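Diaphanous protein (Entamoeba histolytica, PDB 4DVG) is a formin-family protein whose GTPase-binding and FH3 regions probably bind Rho-type GTPases and thereby help control actin filament assembly. Local coordinates at residues N174-D177 with I178-I182. Sequence-based numbering, arbitrary orientation.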
ATOM      1  N   ASN B 174       6.237   4.946   8.500  1.00 49.32           N
ATOM      2  CA  ASN B 174       6.292   6.146   7.692  1.00 54.19           C
ATOM      3  C   ASN B 174       7.741   6.404   7.296  1.00 58.52           C
ATOM      4  O   ASN B 174       8.039   6.769   6.150  1.00 60.65           O
ATOM      5  CB  ASN B 174       5.745   7.369   8.451  1.00 50.87           C
ATOM      6  CG  ASN B 174       4.258   7.261   8.763  1.00 53.65           C
ATOM      7  OD1 ASN B 174       3.783   7.801   9.759  0.88 56.57           O
ATOM      8  ND2 ASN B 174       3.523   6.560   7.916  1.00 52.55           N
ATOM      9  N   GLN B 175       8.637   6.198   8.256  1.00 54.90           N
ATOM     10  CA  GLN B 175      10.024   6.586   8.084  1.00 55.94           C
ATOM     11  C   GLN B 175      10.660   5.661   7.052  1.00 51.53           C
ATOM     12  O   GLN B 175      11.521   6.064   6.272  1.00 45.38           O
ATOM     13  CB  GLN B 175      10.788   6.527   9.412  1.00 50.85           C
ATOM     14  CG  GLN B 175      10.388   7.574  10.429  1.00 51.71           C
ATOM     15  CD  GLN B 175      11.135   7.405  11.750  1.00 57.23           C
ATOM     16  OE1 GLN B 175      11.361   6.277  12.208  1.00 53.21           O
ATOM     17  NE2 GLN B 175      11.544   8.528  12.354  1.00 60.11           N
ATOM     18  N   LEU B 176      10.207   4.419   7.064  1.00 47.81           N
ATOM     19  CA  LEU B 176      10.660   3.420   6.121  1.00 49.13           C
ATOM     20  C   LEU B 176      10.239   3.792   4.693  1.00 55.47           C
ATOM     21  O   LEU B 176      11.027   3.663   3.753  1.00 62.02           O
ATOM     22  CB  LEU B 176      10.064   2.051   6.492  1.00 46.95           C
ATOM     23  CG  LEU B 176      10.591   0.895   5.645  1.00 47.66           C
ATOM     24  CD1 LEU B 176      12.099   0.795   5.859  1.00 46.92           C
ATOM     25  CD2 LEU B 176       9.895  -0.400   5.961  1.00 42.64           C
ATOM     26  N   ASP B 177       8.992   4.229   4.535  1.00 52.34           N
ATOM     27  CA  ASP B 177       8.442   4.449   3.207  1.00 54.20           C
ATOM     28  C   ASP B 177       9.167   5.604   2.548  1.00 49.72           C
ATOM     29  O   ASP B 177       9.441   5.591   1.340  1.00 46.42           O
ATOM     30  CB  ASP B 177       6.944   4.716   3.261  1.00 55.10           C
ATOM     31  CG  ASP B 177       6.147   3.467   3.577  1.00 70.08           C
ATOM     32  OD1 ASP B 177       6.539   2.396   3.052  1.00 77.72           O
ATOM     33  OD2 ASP B 177       5.146   3.557   4.348  1.00 68.45           O
ATOM     34  N   ILE B 178       9.502   6.591   3.362  1.00 45.15           N
ATOM     35  CA  ILE B 178      10.222   7.739   2.860  1.00 50.18           C
ATOM     36  C   ILE B 178      11.639   7.327   2.469  1.00 47.76           C
ATOM     37  O   ILE B 178      12.148   7.713   1.398  1.00 43.04           O
ATOM     38  CB  ILE B 178      10.198   8.881   3.878  1.00 44.59           C
ATOM     39  CG1 ILE B 178       8.762   9.384   4.026  1.00 46.48           C
ATOM     40  CG2 ILE B 178      11.087   9.994   3.432  1.00 40.83           C
ATOM     41  CD1 ILE B 178       8.579  10.360   5.159  1.00 49.09           C
ATOM     42  N   LEU B 179      12.252   6.500   3.309  1.00 43.72           N
ATOM     43  CA  LEU B 179      13.611   6.072   3.035  1.00 46.66           C
ATOM     44  C   LEU B 179      13.656   5.322   1.706  1.00 49.07           C
ATOM     45  O   LEU B 179      14.522   5.575   0.862  1.00 47.41           O
ATOM     46  CB  LEU B 179      14.148   5.203   4.162  1.00 44.59           C
ATOM     47  CG  LEU B 179      15.564   4.658   3.960  1.00 49.40           C
ATOM     48  CD1 LEU B 179      16.611   5.655   4.419  1.00 49.75           C
ATOM     49  CD2 LEU B 179      15.730   3.341   4.688  1.00 44.40           C
ATOM     50  N   LEU B 180      12.702   4.409   1.527  1.00 47.48           N
ATOM     51  CA  LEU B 180      12.606   3.629   0.313  1.00 43.02           C
ATOM     52  C   LEU B 180      12.467   4.532  -0.907  1.00 49.98           C
ATOM     53  O   LEU B 180      13.019   4.238  -1.982  1.00 51.66           O
ATOM     54  CB  LEU B 180      11.437   2.668   0.382  1.00 40.50           C
ATOM     55  CG  LEU B 180      11.594   1.454   1.291  1.00 47.85           C
ATOM     56  CD1 LEU B 180      10.289   0.652   1.260  1.00 40.33           C
ATOM     57  CD2 LEU B 180      12.789   0.571   0.873  1.00 40.43           C
ATOM     58  N   GLU B 181      11.740   5.633  -0.739  1.00 44.53           N
ATOM     59  CA  GLU B 181      11.612   6.591  -1.822  1.00 38.87           C
ATOM     60  C   GLU B 181      12.927   7.375  -2.075  1.00 43.12           C
ATOM     61  O   GLU B 181      13.355   7.506  -3.220  1.00 41.00           O
ATOM     62  CB  GLU B 181      10.386   7.493  -1.642  1.00 37.09           C
ATOM     63  CG  GLU B 181      10.203   8.542  -2.756  1.00 54.09           C
ATOM     64  CD  GLU B 181      10.307   7.971  -4.161  1.00 56.03           C
ATOM     65  OE1 GLU B 181      10.065   6.767  -4.350  1.00 59.12           O
ATOM     66  OE2 GLU B 181      10.629   8.734  -5.087  0.87 59.17           O
ATOM     67  N   ILE B 182      13.582   7.847  -1.012  1.00 36.52           N
ATOM     68  CA  ILE B 182      14.917   8.433  -1.147  1.00 36.75           C
ATOM     69  C   ILE B 182      15.893   7.464  -1.851  1.00 47.28           C
ATOM     70  O   ILE B 182      16.686   7.882  -2.688  1.00 51.78           O
ATOM     71  CB  ILE B 182      15.536   8.773   0.217  1.00 42.10           C
ATOM     72  CG1 ILE B 182      14.549   9.509   1.130  1.00 50.67           C
ATOM     73  CG2 ILE B 182      16.840   9.484   0.055  1.00 42.81           C
ATOM     74  CD1 ILE B 182      14.376  10.928   0.848  1.00 52.41           C
TER
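Asn174 O takes the amide of Ile178 at 3.2 Å from N to O, the first of four successive i to i+4 bonds that hold these two turns of helix 172-187. Ile178 also lays its longer branch along that carbonyl: with CG1 beside its own backbone N (chi1 -66°), CG1 sits 3.4 Å from Asn174 O. The amide of Asn174 turns the other way, back to the start of the helix, where OD1 accepts a hydrogen bond from the backbone N of Thr171. One residue on, Gln175 O receives Leu179 N at 3.1 Å, and Leu179 CB rests against the same oxygen.

Leu176 O accepts the amide of Leu180, N to O 2.9 Å, in the straightest of the four bonds, 167° at the hydrogen. Leu180 CG, turned beside its own N, lies close to that oxygen too. The branch carbon CG of Leu176 faces the CD1 methyl of Leu180 at 4.4 Å, a loose apolar contact. Asp177 closes the series, its carbonyl O bound by Glu181 N at 3.1 Å and more bent, 147°. Its carboxylate makes a weak, long ion pair with Arg139, while Glu181 sends OE2 to the hydroxyl of Thr148.

In this helical fragment, which has no strands, helix 172-187 is packed on several sides, consistent with the armadillo-like helical repeats of diaphanous formins: Leu176 and Leu179 touch helix 236-249, Ile178, Glu181 and Ile182 meet Leu161 of helix 160-165, and Asn174 touches Arg132 and Cys135 of helix 127-141.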